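Local coordinates for protein Agap007691-pb (Anopheles gambiae, PDB 5C98) that is a serpin of unknown function that may, like many of its family, inhibit serine proteases, at residues S42-R47 with D363-Q368; E152-E157 with M170-V175; T274-P279 with F346-N351. One frame throughout, in Å; residues are numbered along the deposited sequence.

Along the chain, contact 1 encloses the other two: it joins the start of helix 43-51 to strand 366-372, while contact 2 closes before contact 3 opens. Contacts 1 and 2 have centres about 18 Å apart and touch directly, through a probable hydrogen bond between His45 ND1 and Ser173 OG and packing of Ser42, His45 and Gln368 on Val175 of strand 169-177. Contact 3 lies on the opposite side of the chain's centre from contact 2, with centres about 34 Å apart and nearest atoms about 17 Å apart. In serpin terms, contact 2 packs on a strand of sheet A, contact 1 lies behind that sheet in the shutter region, and contact 3 belongs to sheet C.

Contact 1: residues S42-R47 with D363-Q368; sequences SPYHVR and DGNVLQ
Ser42 meets Leu367 through its hydroxyl, which donates to the backbone carbonyl: Ser42 OG lies 2.7 Å from Leu367 O, at a C=O...O angle of 159° and somewhat tilted from the carbonyl plane. OG stands anti to the backbone N (chi1 175°), from where it also accepts from His45 N. Ser42 is thus the N-cap of helix 43-51, its hydroxyl gripped by two bonds, one within its own segment and one across the contact. Tyr44 comes next and gives the largest share of the buried surface. Its backbone N reaches the other segment through a water that accepts from Tyr44 N and donates to Val366 O, the latter 2.8 Å away. Its ring turns one face to the Asn365 amide, with ND2 3.4 Å from Tyr44 CE2 and displaced toward the rim; amide and ring planes stand 88° apart. The amide oxygen, OD1, is held from elsewhere by Asn21. Leu367 lies alongside the same ring, its CD2 3.9 Å from Tyr44 CD2. His45 turns the end of its side chain off to Ser173. In the other segment, Asp363 OD1 accepts from Asn365 N in an Asx turn, and farther on Leu367 and Gln368 both face Ile358 in a classic beta bulge. In a serpin this is where the start of helix B meets sheet B beneath sheet A, the shutter region. Helix 15-32 lies against Pro43, Tyr44 and Asn365, helix 75-89 covers Tyr44 and Leu367 through Leu89, and strands 169-177 and 320-328 pack on Gln368.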
ATOM      1  N   SER A  42       1.130  -0.166  -0.878  1.00 12.84           N
ATOM      2  CA  SER A  42       1.446   1.232  -0.604  1.00 12.66           C
ATOM      3  C   SER A  42       2.884   1.476  -1.010  1.00 13.52           C
ATOM      4  O   SER A  42       3.804   1.355  -0.194  1.00 12.95           O
ATOM      5  CB  SER A  42       1.245   1.538   0.874  1.00 13.25           C
ATOM      6  OG  SER A  42       1.650   2.850   1.149  1.00 14.80           O
ATOM      7  N   PRO A  43       3.111   1.805  -2.271  1.00 11.96           N
ATOM      8  CA  PRO A  43       4.473   2.166  -2.691  1.00 12.50           C
ATOM      9  C   PRO A  43       5.030   3.327  -1.894  1.00 13.69           C
ATOM     10  O   PRO A  43       6.242   3.405  -1.675  1.00 13.76           O
ATOM     11  CB  PRO A  43       4.289   2.482  -4.180  1.00 13.06           C
ATOM     12  CG  PRO A  43       3.081   1.603  -4.574  1.00 14.18           C
ATOM     13  CD  PRO A  43       2.183   1.727  -3.412  1.00 13.14           C
ATOM     14  N   TYR A  44       4.180   4.260  -1.490  1.00 13.05           N
ATOM     15  CA  TYR A  44       4.647   5.385  -0.692  1.00 12.20           C
ATOM     16  C   TYR A  44       5.277   4.889   0.589  1.00 14.62           C
ATOM     17  O   TYR A  44       6.343   5.381   0.985  1.00 14.42           O
ATOM     18  CB  TYR A  44       3.477   6.320  -0.386  1.00 14.80           C
ATOM     19  CG  TYR A  44       3.824   7.656   0.277  1.00 16.72           C
ATOM     20  CD1 TYR A  44       4.899   8.412  -0.166  1.00 15.51           C
ATOM     21  CD2 TYR A  44       3.016   8.178   1.266  1.00 17.55           C
ATOM     22  CE1 TYR A  44       5.176   9.648   0.388  1.00 17.78           C
ATOM     23  CE2 TYR A  44       3.300   9.421   1.835  1.00 16.70           C
ATOM     24  CZ  TYR A  44       4.367  10.124   1.382  1.00 17.20           C
ATOM     25  OH  TYR A  44       4.660  11.362   1.909  1.00 19.29           O
ATOM     26  N   HIS A  45       4.634   3.931   1.284  1.00 14.16           N
ATOM     27  CA  HIS A  45       5.257   3.439   2.502  1.00 11.60           C
ATOM     28  C   HIS A  45       6.459   2.539   2.217  1.00 13.68           C
ATOM     29  O   HIS A  45       7.382   2.475   3.037  1.00 15.36           O
ATOM     30  CB  HIS A  45       4.260   2.791   3.420  1.00 14.14           C
ATOM     31  CG  HIS A  45       4.764   2.682   4.812  1.00 14.19           C
ATOM     32  ND1 HIS A  45       4.958   1.478   5.444  1.00 16.42           N
ATOM     33  CD2 HIS A  45       5.113   3.640   5.690  1.00 14.82           C
ATOM     34  CE1 HIS A  45       5.424   1.704   6.663  1.00 16.43           C
ATOM     35  NE2 HIS A  45       5.537   3.011   6.832  1.00 15.62           N
ATOM     36  N   VAL A  46       6.481   1.847   1.073  1.00 13.39           N
ATOM     37  CA  VAL A  46       7.699   1.149   0.654  1.00 14.40           C
ATOM     38  C   VAL A  46       8.862   2.137   0.635  1.00 14.31           C
ATOM     39  O   VAL A  46       9.930   1.882   1.195  1.00 14.78           O
ATOM     40  CB  VAL A  46       7.482   0.455  -0.707  1.00 13.77           C
ATOM     41  CG1 VAL A  46       8.798   0.035  -1.365  1.00 12.99           C
ATOM     42  CG2 VAL A  46       6.539  -0.730  -0.596  1.00 15.67           C
ATOM     43  N   ARG A  47       8.659   3.282  -0.015  1.00 13.97           N
ATOM     44  CA  ARG A  47       9.665   4.345  -0.073  1.00 14.13           C
ATOM     45  C   ARG A  47      10.024   4.841   1.322  1.00 16.36           C
ATOM     46  O   ARG A  47      11.214   4.973   1.664  1.00 15.54           O
ATOM     47  CB  ARG A  47       9.170   5.483  -0.988  1.00 15.10           C
ATOM     48  CG  ARG A  47      10.001   6.763  -0.904  1.00 17.03           C
ATOM     49  CD  ARG A  47       9.399   7.744   0.076  1.00 19.01           C
ATOM     50  NE  ARG A  47      10.138   9.011   0.085  1.00 18.43           N
ATOM     51  CZ  ARG A  47       9.956   9.977  -0.811  1.00 19.23           C
ATOM     52  NH1 ARG A  47       9.062   9.844  -1.781  1.00 21.89           N
ATOM     53  NH2 ARG A  47      10.657  11.106  -0.712  1.00 18.63           N
ATOM     54  N   ASP A 363      -3.712  17.066  -1.385  1.00 22.15           N
ATOM     55  CA  ASP A 363      -2.642  17.156  -2.377  1.00 26.16           C
ATOM     56  C   ASP A 363      -2.708  16.075  -3.456  1.00 18.36           C
ATOM     57  O   ASP A 363      -1.870  16.085  -4.370  1.00 25.20           O
ATOM     58  CB  ASP A 363      -1.262  17.132  -1.690  1.00 28.43           C
ATOM     59  CG  ASP A 363      -1.041  15.879  -0.852  1.00 26.45           C
ATOM     60  OD1 ASP A 363      -1.849  14.956  -0.988  1.00 22.18           O
ATOM     61  OD2 ASP A 363      -0.060  15.811  -0.065  1.00 31.92           O
ATOM     62  N   GLY A 364      -3.672  15.158  -3.394  1.00 18.27           N
ATOM     63  CA  GLY A 364      -3.764  14.098  -4.373  1.00 17.00           C
ATOM     64  C   GLY A 364      -2.724  13.005  -4.245  1.00 18.76           C
ATOM     65  O   GLY A 364      -2.561  12.194  -5.165  1.00 20.27           O
ATOM     66  N   ASN A 365      -1.978  12.962  -3.150  1.00 18.01           N
ATOM     67  CA  ASN A 365      -0.945  11.948  -3.031  1.00 18.09           C
ATOM     68  C   ASN A 365      -1.589  10.586  -2.847  1.00 15.37           C
ATOM     69  O   ASN A 365      -2.469  10.417  -2.005  1.00 15.82           O
ATOM     70  CB  ASN A 365      -0.049  12.245  -1.842  1.00 17.14           C
ATOM     71  CG  ASN A 365       1.269  11.527  -1.914  1.00 19.57           C
ATOM     72  OD1 ASN A 365       1.812  11.324  -2.984  1.00 20.70           O
ATOM     73  ND2 ASN A 365       1.782  11.111  -0.759  1.00 22.01           N
ATOM     74  N   VAL A 366      -1.116   9.607  -3.609  1.00 14.58           N
ATOM     75  CA  VAL A 366      -1.643   8.252  -3.553  1.00 13.93           C
ATOM     76  C   VAL A 366      -0.943   7.475  -2.448  1.00 14.23           C
ATOM     77  O   VAL A 366       0.281   7.318  -2.461  1.00 15.45           O
ATOM     78  CB  VAL A 366      -1.495   7.534  -4.897  1.00 13.74           C
ATOM     79  CG1 VAL A 366      -2.004   6.085  -4.782  1.00 15.75           C
ATOM     80  CG2 VAL A 366      -2.216   8.315  -6.019  1.00 16.54           C
ATOM     81  N   LEU A 367      -1.723   7.025  -1.469  1.00 13.53           N
ATOM     82  CA  LEU A 367      -1.208   6.351  -0.293  1.00 13.12           C
ATOM     83  C   LEU A 367      -1.340   4.833  -0.368  1.00 13.74           C
ATOM     84  O   LEU A 367      -0.604   4.120   0.325  1.00 14.83           O
ATOM     85  CB  LEU A 367      -1.963   6.863   0.948  1.00 15.47           C
ATOM     86  CG  LEU A 367      -2.068   8.380   1.053  1.00 16.96           C
ATOM     87  CD1 LEU A 367      -2.742   8.693   2.375  1.00 18.49           C
ATOM     88  CD2 LEU A 367      -0.747   9.123   0.948  1.00 16.85           C
ATOM     89  N   GLN A 368      -2.279   4.330  -1.149  1.00 14.00           N
ATOM     90  CA  GLN A 368      -2.541   2.904  -1.268  1.00 13.71           C
ATOM     91  C   GLN A 368      -3.237   2.734  -2.604  1.00 13.63           C
ATOM     92  O   GLN A 368      -4.010   3.600  -3.012  1.00 13.66           O
ATOM     93  CB  GLN A 368      -3.463   2.399  -0.147  1.00 15.13           C
ATOM     94  CG  GLN A 368      -3.380   0.928   0.096  1.00 17.98           C
ATOM     95  CD  GLN A 368      -4.475   0.453   1.054  1.00 14.44           C
ATOM     96  OE1 GLN A 368      -5.652   0.521   0.701  1.00 18.14           O
ATOM     97  NE2 GLN A 368      -4.102  -0.046   2.209  1.00 16.48           N
TER
HETATM   98  O   HOH W   1       1.638   4.889  -2.828  1.00 14.55           O

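Contact 2: residues E152-E157 with M170-V175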
ATOM      1  N   GLU A 152      -4.010  -9.584  11.619  1.00 26.03           N
ATOM      2  CA  GLU A 152      -3.703 -10.487  12.720  1.00 26.21           C
ATOM      3  C   GLU A 152      -2.715 -11.580  12.343  1.00 31.76           C
ATOM      4  O   GLU A 152      -2.171 -12.233  13.238  1.00 33.70           O
ATOM      5  CB  GLU A 152      -4.987 -11.126  13.259  1.00 40.14           C
ATOM      6  CG  GLU A 152      -5.986 -10.118  13.816  1.00 57.41           C
ATOM      7  CD  GLU A 152      -5.496  -9.446  15.088  1.00 58.18           C
ATOM      8  OE1 GLU A 152      -5.266 -10.165  16.086  1.00 62.57           O
ATOM      9  OE2 GLU A 152      -5.340  -8.202  15.089  1.00 54.85           O
ATOM     10  N   ASP A 153      -2.466 -11.794  11.054  1.00 27.44           N
ATOM     11  CA  ASP A 153      -1.503 -12.791  10.576  1.00 28.04           C
ATOM     12  C   ASP A 153      -0.654 -12.122   9.500  1.00 26.18           C
ATOM     13  O   ASP A 153      -0.766 -12.391   8.304  1.00 26.72           O
ATOM     14  CB  ASP A 153      -2.208 -14.032  10.043  1.00 37.34           C
ATOM     15  CG  ASP A 153      -2.512 -15.033  11.132  1.00 56.81           C
ATOM     16  OD1 ASP A 153      -1.600 -15.807  11.491  1.00 65.86           O
ATOM     17  OD2 ASP A 153      -3.659 -15.038  11.628  1.00 62.82           O
ATOM     18  N   PHE A 154       0.209 -11.224   9.948  1.00 24.80           N
ATOM     19  CA  PHE A 154       0.963 -10.400   9.019  1.00 23.80           C
ATOM     20  C   PHE A 154       1.838 -11.248   8.087  1.00 24.05           C
ATOM     21  O   PHE A 154       1.938 -10.957   6.889  1.00 23.65           O
ATOM     22  CB  PHE A 154       1.784  -9.386   9.834  1.00 22.94           C
ATOM     23  CG  PHE A 154       2.402  -8.322   8.999  1.00 21.86           C
ATOM     24  CD1 PHE A 154       3.542  -8.588   8.290  1.00 21.62           C
ATOM     25  CD2 PHE A 154       1.841  -7.060   8.900  1.00 21.59           C
ATOM     26  CE1 PHE A 154       4.112  -7.644   7.482  1.00 22.93           C
ATOM     27  CE2 PHE A 154       2.445  -6.097   8.098  1.00 20.17           C
ATOM     28  CZ  PHE A 154       3.564  -6.397   7.398  1.00 22.02           C
ATOM     29  N   ILE A 155       2.520 -12.270   8.623  1.00 24.74           N
ATOM     30  CA  ILE A 155       3.440 -13.104   7.851  1.00 25.09           C
ATOM     31  C   ILE A 155       3.307 -14.533   8.348  1.00 26.38           C
ATOM     32  O   ILE A 155       2.776 -14.796   9.428  1.00 26.86           O
ATOM     33  CB  ILE A 155       4.947 -12.711   7.908  1.00 24.41           C
ATOM     34  CG1 ILE A 155       5.380 -12.412   9.344  1.00 24.25           C
ATOM     35  CG2 ILE A 155       5.280 -11.557   6.947  1.00 23.29           C
ATOM     36  CD1 ILE A 155       6.877 -12.584   9.548  1.00 25.87           C
ATOM     37  N   GLY A 156       3.794 -15.456   7.519  1.00 26.99           N
ATOM     38  CA  GLY A 156       4.001 -16.829   7.918  1.00 28.22           C
ATOM     39  C   GLY A 156       5.478 -17.082   8.183  1.00 28.16           C
ATOM     40  O   GLY A 156       6.353 -16.289   7.845  1.00 27.24           O
ATOM     41  N   GLU A 157       5.746 -18.219   8.819  1.00 29.23           N
ATOM     42  CA  GLU A 157       7.129 -18.570   9.114  1.00 29.35           C
ATOM     43  C   GLU A 157       7.972 -18.652   7.849  1.00 29.21           C
ATOM     44  O   GLU A 157       9.166 -18.322   7.873  1.00 28.73           O
ATOM     45  CB  GLU A 157       7.174 -19.887   9.880  1.00 30.68           C
ATOM     46  CG  GLU A 157       6.932 -19.720  11.369  1.00 30.70           C
ATOM     47  CD  GLU A 157       5.468 -19.823  11.774  1.00 52.47           C
ATOM     48  OE1 GLU A 157       4.575 -19.726  10.896  1.00 60.20           O
ATOM     49  OE2 GLU A 157       5.211 -20.013  12.983  1.00 51.53           O
ATOM     50  N   MET A 170      15.703  -7.786   8.193  1.00 15.87           N
ATOM     51  CA  MET A 170      14.463  -7.854   7.434  1.00 17.29           C
ATOM     52  C   MET A 170      13.561  -6.696   7.805  1.00 17.60           C
ATOM     53  O   MET A 170      13.582  -6.212   8.940  1.00 18.53           O
ATOM     54  CB  MET A 170      13.698  -9.135   7.727  1.00 16.84           C
ATOM     55  CG  MET A 170      14.533 -10.386   7.471  1.00 19.57           C
ATOM     56  SD  MET A 170      13.535 -11.887   7.417  1.00 25.56           S
ATOM     57  CE  MET A 170      12.800 -11.711   5.811  1.00 24.21           C
ATOM     58  N   LEU A 171      12.787  -6.242   6.821  1.00 15.01           N
ATOM     59  CA  LEU A 171      11.952  -5.060   6.948  1.00 14.79           C
ATOM     60  C   LEU A 171      10.506  -5.427   6.657  1.00 14.40           C
ATOM     61  O   LEU A 171      10.238  -6.277   5.802  1.00 14.81           O
ATOM     62  CB  LEU A 171      12.400  -3.978   5.942  1.00 16.23           C
ATOM     63  CG  LEU A 171      11.646  -2.644   5.943  1.00 15.17           C
ATOM     64  CD1 LEU A 171      11.760  -1.928   7.292  1.00 16.87           C
ATOM     65  CD2 LEU A 171      12.202  -1.795   4.811  1.00 16.64           C
ATOM     66  N   PHE A 172       9.567  -4.784   7.351  1.00 16.53           N
ATOM     67  CA  PHE A 172       8.139  -5.009   7.203  1.00 15.89           C
ATOM     68  C   PHE A 172       7.404  -3.682   7.172  1.00 15.45           C
ATOM     69  O   PHE A 172       7.785  -2.745   7.871  1.00 15.01           O
ATOM     70  CB  PHE A 172       7.627  -5.911   8.334  1.00 14.34           C
ATOM     71  CG  PHE A 172       8.404  -7.177   8.417  1.00 16.47           C
ATOM     72  CD1 PHE A 172       8.015  -8.290   7.681  1.00 17.21           C
ATOM     73  CD2 PHE A 172       9.560  -7.255   9.160  1.00 17.29           C
ATOM     74  CE1 PHE A 172       8.779  -9.442   7.724  1.00 18.45           C
ATOM     75  CE2 PHE A 172      10.317  -8.391   9.177  1.00 18.43           C
ATOM     76  CZ  PHE A 172       9.924  -9.486   8.472  1.00 19.45           C
ATOM     77  N   SER A 173       6.367  -3.604   6.328  1.00 14.77           N
ATOM     78  CA  SER A 173       5.508  -2.432   6.219  1.00 16.13           C
ATOM     79  C   SER A 173       4.069  -2.891   6.312  1.00 15.05           C
ATOM     80  O   SER A 173       3.658  -3.782   5.564  1.00 15.69           O
ATOM     81  CB  SER A 173       5.713  -1.784   4.852  1.00 15.53           C
ATOM     82  OG  SER A 173       4.599  -0.949   4.539  1.00 17.04           O
ATOM     83  N   GLY A 174       3.302  -2.285   7.200  1.00 14.86           N
ATOM     84  CA  GLY A 174       1.864  -2.473   7.235  1.00 17.26           C
ATOM     85  C   GLY A 174       1.156  -1.166   6.955  1.00 17.72           C
ATOM     86  O   GLY A 174       1.430  -0.187   7.656  1.00 17.99           O
ATOM     87  N   VAL A 175       0.224  -1.122   5.996  1.00 14.90           N
ATOM     88  CA  VAL A 175      -0.574   0.076   5.724  1.00 15.35           C
ATOM     89  C   VAL A 175      -2.048  -0.320   5.718  1.00 14.83           C
ATOM     90  O   VAL A 175      -2.492  -1.061   4.833  1.00 14.67           O
ATOM     91  CB  VAL A 175      -0.200   0.773   4.423  1.00 15.11           C
ATOM     92  CG1 VAL A 175      -1.099   1.984   4.182  1.00 17.47           C
ATOM     93  CG2 VAL A 175       1.282   1.183   4.499  1.00 16.75           C
TER
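Phe154 reaches across from its loop to strand 169-177 and presses the rim of its ring on the backbone there. Its CG is anti to the backbone N (chi1 -169°), which sends the ring toward the strand although the nearest CA atoms, those of Phe154 and Gly174, are 8.2 Å apart. Phe154 CZ comes within 3.2 Å of Ser173 O, and CE2 lies 3.8 Å from Gly174 CA; both partners are at the ring edge, near its plane. Gly174 has no side chain, so the ring edge rests directly on its main chain. On the other flank Phe154 CE1 packs 4.0 Å from Phe172 CD1, the two side chains crossing at a slant, and the CB of Phe172 adds to the same patch. The segment holding Phe154 belongs to the connection by which, in serpins, the chain leaves helix F and returns to strand 3 of sheet A, running over the face of that sheet. Tyr144 of helix 133-146 stacks on Phe154, and the ring of His324 on the neighbouring strand 320-328 meets it as well. Phe172 has a second neighbour in Ile155: CD1 of Ile155 is 4.1 Å from Phe172 CE1, and its CG2 branch approaches the same atom, the side chains crossing at about a right angle. Ile322 of strand 320-328 touches both Ile155 and Phe172.

Contact 3: residues T274-P279 with F346-N351; sequences TDLKLP and FEFHAN
His349 is held between Asp275 and Lys277, one at its edge and the other over a face. His349 NE2 donates to Asp275 OD1 over an unusually short 2.5 Å, close to the imidazole plane and on the anti lone pair of the oxygen, with carboxylate and ring planes 62° apart. The extended chain of Lys277 passes over the ring, its CD 3.7 Å from the centroid of the His349 ring and almost on the ring normal, a CH-pi contact. Lys277 thus meets the imidazole through its methylenes, and its NZ goes on to a salt bridge with Glu193, while Asp275 OD2 is bonded to His209. On the other side of the strands Thr274 and Phe346 lie side by side and point the same way: Thr274 CG2 is 3.8 Å from Phe346 CD2, and OG1, hydrogen-bonded to Cys272 O, sits at the edge of that ring. Thr274 CG2 also packs 3.9 Å from Phe348 CB. Between the two faces runs a parallel ladder in which Asp275 N donates to Phe346 O (2.8 Å), Phe348 N to Asp275 O, Lys277 N to Phe348 O and Ala350 N to Lys277 O. The chain then bends through an inverse gamma turn centred on Ala350. With axes 4.5 Å apart and only 4° between directions, this pairing matches strands 1 and 2 of serpin sheet C, where the chain coming from the reactive centre loop rejoins the body.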
ATOM      1  N   THR A 274     -25.584  10.398  -7.770  1.00 22.60           N
ATOM      2  CA  THR A 274     -25.153   9.185  -8.458  1.00 22.26           C
ATOM      3  C   THR A 274     -25.810   7.971  -7.837  1.00 23.64           C
ATOM      4  O   THR A 274     -25.801   7.812  -6.615  1.00 25.28           O
ATOM      5  CB  THR A 274     -23.639   9.033  -8.330  1.00 25.49           C
ATOM      6  OG1 THR A 274     -23.001  10.146  -8.956  1.00 24.08           O
ATOM      7  CG2 THR A 274     -23.133   7.720  -8.979  1.00 22.90           C
ATOM      8  N   ASP A 275     -26.358   7.102  -8.683  1.00 20.26           N
ATOM      9  CA  ASP A 275     -26.850   5.813  -8.227  1.00 19.78           C
ATOM     10  C   ASP A 275     -25.654   4.879  -8.177  1.00 19.20           C
ATOM     11  O   ASP A 275     -25.108   4.486  -9.215  1.00 19.46           O
ATOM     12  CB  ASP A 275     -27.934   5.263  -9.145  1.00 24.09           C
ATOM     13  CG  ASP A 275     -28.621   4.082  -8.532  1.00 28.48           C
ATOM     14  OD1 ASP A 275     -28.129   2.964  -8.712  1.00 27.69           O
ATOM     15  OD2 ASP A 275     -29.621   4.283  -7.806  1.00 40.19           O
ATOM     16  N   LEU A 276     -25.222   4.585  -6.957  1.00 18.56           N
ATOM     17  CA  LEU A 276     -23.957   3.918  -6.699  0.50 17.49           C
ATOM     18  C   LEU A 276     -24.210   2.510  -6.184  1.00 18.53           C
ATOM     19  O   LEU A 276     -24.975   2.320  -5.235  1.00 20.68           O
ATOM     20  CB  LEU A 276     -23.181   4.738  -5.663  0.50 19.70           C
ATOM     21  CG  LEU A 276     -21.799   4.281  -5.205  0.50 20.40           C
ATOM     22  CD1 LEU A 276     -20.836   4.263  -6.348  0.50 16.15           C
ATOM     23  CD2 LEU A 276     -21.307   5.204  -4.120  0.50 16.64           C
ATOM     24  N   LYS A 277     -23.541   1.534  -6.791  1.00 15.40           N
ATOM     25  CA  LYS A 277     -23.523   0.165  -6.321  1.00 17.07           C
ATOM     26  C   LYS A 277     -22.083  -0.296  -6.249  1.00 17.48           C
ATOM     27  O   LYS A 277     -21.306  -0.039  -7.162  1.00 18.28           O
ATOM     28  CB  LYS A 277     -24.325  -0.766  -7.206  1.00 18.69           C
ATOM     29  CG  LYS A 277     -25.805  -0.475  -7.150  1.00 21.85           C
ATOM     30  CD  LYS A 277     -26.549  -1.506  -7.939  1.00 24.57           C
ATOM     31  CE  LYS A 277     -28.025  -1.519  -7.627  1.00 35.52           C
ATOM     32  NZ  LYS A 277     -28.662  -2.734  -8.209  1.00 37.42           N
ATOM     33  N   LEU A 278     -21.738  -0.962  -5.141  1.00 17.61           N
ATOM     34  CA  LEU A 278     -20.355  -1.366  -4.873  1.00 22.25           C
ATOM     35  C   LEU A 278     -20.444  -2.618  -4.013  1.00 20.41           C
ATOM     36  O   LEU A 278     -21.236  -2.635  -3.069  1.00 20.68           O
ATOM     37  CB  LEU A 278     -19.657  -0.253  -4.072  1.00 25.33           C
ATOM     38  CG  LEU A 278     -18.168  -0.311  -3.756  1.00 24.58           C
ATOM     39  CD1 LEU A 278     -17.342  -0.001  -4.994  1.00 22.73           C
ATOM     40  CD2 LEU A 278     -17.805   0.682  -2.656  1.00 28.90           C
ATOM     41  N   PRO A 279     -19.667  -3.667  -4.272  1.00 18.19           N
ATOM     42  CA  PRO A 279     -19.639  -4.773  -3.305  1.00 17.66           C
ATOM     43  C   PRO A 279     -19.171  -4.303  -1.935  1.00 20.56           C
ATOM     44  O   PRO A 279     -18.338  -3.402  -1.815  1.00 18.70           O
ATOM     45  CB  PRO A 279     -18.652  -5.772  -3.922  1.00 20.29           C
ATOM     46  CG  PRO A 279     -17.832  -4.973  -4.846  1.00 24.84           C
ATOM     47  CD  PRO A 279     -18.696  -3.870  -5.359  1.00 21.42           C
ATOM     48  N   PHE A 346     -26.255  10.148 -12.672  1.00 25.56           N
ATOM     49  CA  PHE A 346     -25.109   9.351 -13.076  1.00 23.43           C
ATOM     50  C   PHE A 346     -25.336   7.985 -12.454  1.00 27.51           C
ATOM     51  O   PHE A 346     -25.889   7.894 -11.357  1.00 24.89           O
ATOM     52  CB  PHE A 346     -23.802   9.989 -12.578  1.00 24.48           C
ATOM     53  CG  PHE A 346     -22.553   9.331 -13.099  1.00 22.06           C
ATOM     54  CD1 PHE A 346     -22.311   9.251 -14.456  1.00 28.51           C
ATOM     55  CD2 PHE A 346     -21.601   8.829 -12.225  1.00 24.17           C
ATOM     56  CE1 PHE A 346     -21.169   8.657 -14.938  1.00 29.27           C
ATOM     57  CE2 PHE A 346     -20.443   8.233 -12.705  1.00 23.62           C
ATOM     58  CZ  PHE A 346     -20.231   8.152 -14.063  1.00 24.64           C
ATOM     59  N   GLU A 347     -24.991   6.926 -13.180  1.00 21.59           N
ATOM     60  CA  GLU A 347     -24.996   5.581 -12.636  1.00 20.59           C
ATOM     61  C   GLU A 347     -23.564   5.103 -12.543  1.00 18.44           C
ATOM     62  O   GLU A 347     -22.776   5.263 -13.488  1.00 20.39           O
ATOM     63  CB  GLU A 347     -25.850   4.600 -13.458  1.00 25.15           C
ATOM     64  CG  GLU A 347     -27.352   4.735 -13.150  1.00 30.67           C
ATOM     65  CD  GLU A 347     -28.239   3.630 -13.732  1.00 42.74           C
ATOM     66  OE1 GLU A 347     -29.466   3.860 -13.792  1.00 52.22           O
ATOM     67  OE2 GLU A 347     -27.739   2.543 -14.099  1.00 30.74           O
ATOM     68  N   PHE A 348     -23.230   4.524 -11.398  1.00 15.10           N
ATOM     69  CA  PHE A 348     -21.921   3.893 -11.209  1.00 14.32           C
ATOM     70  C   PHE A 348     -22.172   2.582 -10.487  1.00 17.55           C
ATOM     71  O   PHE A 348     -22.239   2.538  -9.265  1.00 16.45           O
ATOM     72  CB  PHE A 348     -20.992   4.804 -10.415  1.00 16.12           C
ATOM     73  CG  PHE A 348     -19.574   4.309 -10.328  1.00 14.49           C
ATOM     74  CD1 PHE A 348     -19.161   3.466  -9.314  1.00 17.14           C
ATOM     75  CD2 PHE A 348     -18.641   4.752 -11.253  1.00 15.05           C
ATOM     76  CE1 PHE A 348     -17.850   3.079  -9.233  1.00 16.71           C
ATOM     77  CE2 PHE A 348     -17.346   4.349 -11.180  1.00 15.53           C
ATOM     78  CZ  PHE A 348     -16.941   3.521 -10.166  1.00 16.30           C
ATOM     79  N   HIS A 349     -22.302   1.517 -11.252  1.00 15.59           N
ATOM     80  CA  HIS A 349     -22.592   0.185 -10.734  1.00 15.58           C
ATOM     81  C   HIS A 349     -21.349  -0.668 -10.911  1.00 16.01           C
ATOM     82  O   HIS A 349     -21.083  -1.192 -11.995  1.00 15.00           O
ATOM     83  CB  HIS A 349     -23.814  -0.390 -11.433  1.00 14.37           C
ATOM     84  CG  HIS A 349     -25.076   0.307 -11.066  1.00 15.41           C
ATOM     85  ND1 HIS A 349     -26.299  -0.037 -11.598  1.00 20.48           N
ATOM     86  CD2 HIS A 349     -25.312   1.348 -10.233  1.00 15.31           C
ATOM     87  CE1 HIS A 349     -27.233   0.741 -11.088  1.00 25.86           C
ATOM     88  NE2 HIS A 349     -26.658   1.592 -10.259  1.00 20.96           N
ATOM     89  N   ALA A 350     -20.567  -0.771  -9.846  1.00 14.83           N
ATOM     90  CA  ALA A 350     -19.277  -1.451  -9.892  1.00 15.25           C
ATOM     91  C   ALA A 350     -19.524  -2.941  -9.681  1.00 16.71           C
ATOM     92  O   ALA A 350     -19.405  -3.474  -8.577  1.00 17.61           O
ATOM     93  CB  ALA A 350     -18.326  -0.864  -8.859  1.00 18.23           C
ATOM     94  N   ASN A 351     -19.886  -3.618 -10.774  1.00 15.96           N
ATOM     95  CA  ASN A 351     -20.245  -5.033 -10.791  1.00 16.07           C
ATOM     96  C   ASN A 351     -19.281  -5.834 -11.633  1.00 17.04           C
ATOM     97  O   ASN A 351     -19.611  -6.934 -12.083  1.00 16.55           O
ATOM     98  CB  ASN A 351     -21.673  -5.211 -11.297  1.00 18.97           C
ATOM     99  CG  ASN A 351     -21.909  -4.517 -12.617  1.00 20.06           C
ATOM    100  OD1 ASN A 351     -20.971  -4.243 -13.377  1.00 19.74           O
ATOM    101  ND2 ASN A 351     -23.173  -4.191 -12.889  1.00 29.45           N
TER